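Local atomic coordinates of oxidized polyvinyl alcohol hydrolase (Sphingopyxis, PDB entry 3WLA), a protein that hydrolyses beta-diketones such as 4,6-nonanedione and cleaves oxidized polyvinyl alcohol in the second step of the degradation of that polymer. Residues S269-S272 with N273-H276. Residues are numbered along the deposited sequence; the frame is centred on the assembly and turned at random.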
loop_
_atom_site.group_PDB
_atom_site.type_symbol
_atom_site.label_atom_id
_atom_site.label_comp_id
_atom_site.label_asym_id
_atom_site.label_seq_id
_atom_site.Cartn_x
_atom_site.Cartn_y
_atom_site.Cartn_z
ATOM N N SER A 269 8.351 11.762 -5.426
ATOM C CA SER A 269 9.517 12.599 -5.215
ATOM C C SER A 269 9.280 13.985 -5.833
ATOM O O SER A 269 9.998 14.926 -5.518
ATOM C CB SER A 269 10.755 11.970 -5.870
ATOM O OG SER A 269 11.232 10.862 -5.116
ATOM N N SER A 270 8.314 14.085 -6.744
ATOM C CA SER A 270 8.053 15.340 -7.410
ATOM C C SER A 270 7.058 16.204 -6.671
ATOM O O SER A 270 6.848 17.358 -7.080
ATOM C CB SER A 270 7.528 15.116 -8.809
ATOM O OG SER A 270 6.167 14.738 -8.762
ATOM N N ILE A 271 6.445 15.666 -5.610
ATOM C CA ILE A 271 5.474 16.413 -4.836
ATOM C C ILE A 271 6.227 16.987 -3.630
ATOM O O ILE A 271 6.617 16.270 -2.707
ATOM C CB ILE A 271 4.320 15.515 -4.378
ATOM C CG1 ILE A 271 3.654 14.838 -5.589
ATOM C CG2 ILE A 271 3.336 16.320 -3.566
ATOM C CD1 ILE A 271 2.871 15.749 -6.562
ATOM N N SER A 272 6.438 18.301 -3.655
ATOM C CA SER A 272 7.213 18.960 -2.622
ATOM C C SER A 272 6.868 18.726 -1.172
ATOM O O SER A 272 7.786 18.637 -0.371
ATOM C CB SER A 272 7.290 20.491 -2.858
ATOM O OG SER A 272 6.074 21.032 -3.363
ATOM N N ASN A 273 5.587 18.627 -0.818
ATOM C CA ASN A 273 5.260 18.438 0.596
ATOM C C ASN A 273 5.216 16.963 1.013
ATOM O O ASN A 273 4.813 16.646 2.139
ATOM C CB ASN A 273 3.960 19.170 0.973
ATOM C CG ASN A 273 2.742 18.575 0.311
ATOM O OD1 ASN A 273 2.834 18.018 -0.799
ATOM N ND2 ASN A 273 1.578 18.711 0.963
ATOM N N VAL A 274 5.647 16.078 0.107
ATOM C CA VAL A 274 5.718 14.636 0.401
ATOM C C VAL A 274 7.189 14.147 0.449
ATOM O O VAL A 274 7.976 14.405 -0.462
ATOM C CB VAL A 274 4.948 13.785 -0.651
ATOM C CG1 VAL A 274 5.272 12.290 -0.446
ATOM C CG2 VAL A 274 3.442 13.976 -0.517
ATOM N N VAL A 275 7.575 13.492 1.527
ATOM C CA VAL A 275 8.901 12.936 1.624
ATOM C C VAL A 275 8.785 11.501 1.036
ATOM O O VAL A 275 7.856 10.730 1.388
ATOM C CB VAL A 275 9.362 12.867 3.099
ATOM C CG1 VAL A 275 10.571 11.968 3.258
ATOM C CG2 VAL A 275 9.715 14.252 3.580
ATOM N N HIS A 276 9.671 11.177 0.096
ATOM C CA HIS A 276 9.699 9.838 -0.513
ATOM C C HIS A 276 11.026 9.208 -0.206
ATOM O O HIS A 276 12.069 9.874 -0.273
ATOM C CB HIS A 276 9.491 9.902 -2.051
ATOM C CG HIS A 276 9.449 8.540 -2.683
ATOM N ND1 HIS A 276 10.578 7.919 -3.175
ATOM C CD2 HIS A 276 8.462 7.608 -2.713
ATOM C CE1 HIS A 276 10.287 6.655 -3.467
ATOM N NE2 HIS A 276 9.012 6.441 -3.187
#
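The first torsion of Ile271 swings CG2 to the far side from the backbone N (chi1 to CG1 -56°), and that of Asn273 holds CG of its side chain between the backbone N and the carbonyl carbon (chi1 67°); the two side chains run side by side in one direction, and the methyl CG2 of Ile271 lies 3.3 Å from OD1 of Asn273. The same methyl meets the CG2 branch of Val274 at 3.8 Å, the isoleucine and valine crossing at a slant; one methyl thus touches two neighbours. The backbone itself closes a type I beta turn from Ile271 to Val274: Val274 N donates to Ile271 O over 3.0 Å. This turn reverses the chain between helix 257-269 and strand 274-280, a helix-to-strand connection of the alpha/beta-hydrolase fold, and delivers Val274 against Met232 and Val234 of the adjacent parallel strand. Asn273 ND2 hydrogen-bonds to Leu229 O, just ahead of strand 232-238. At the two ends of the stretch, Ser269 OG comes within 3.6 Å of His276 ND1, oblique to the ring, without bonding to it; the hydroxyl is engaged by Ser265 O. The buried imidazole is instead gripped at both nitrogens, ND1 by Gly329 O and NE2 by Thr236 OG1, while its side chain touches that of Ser265, a residue thought to belong to the charge relay.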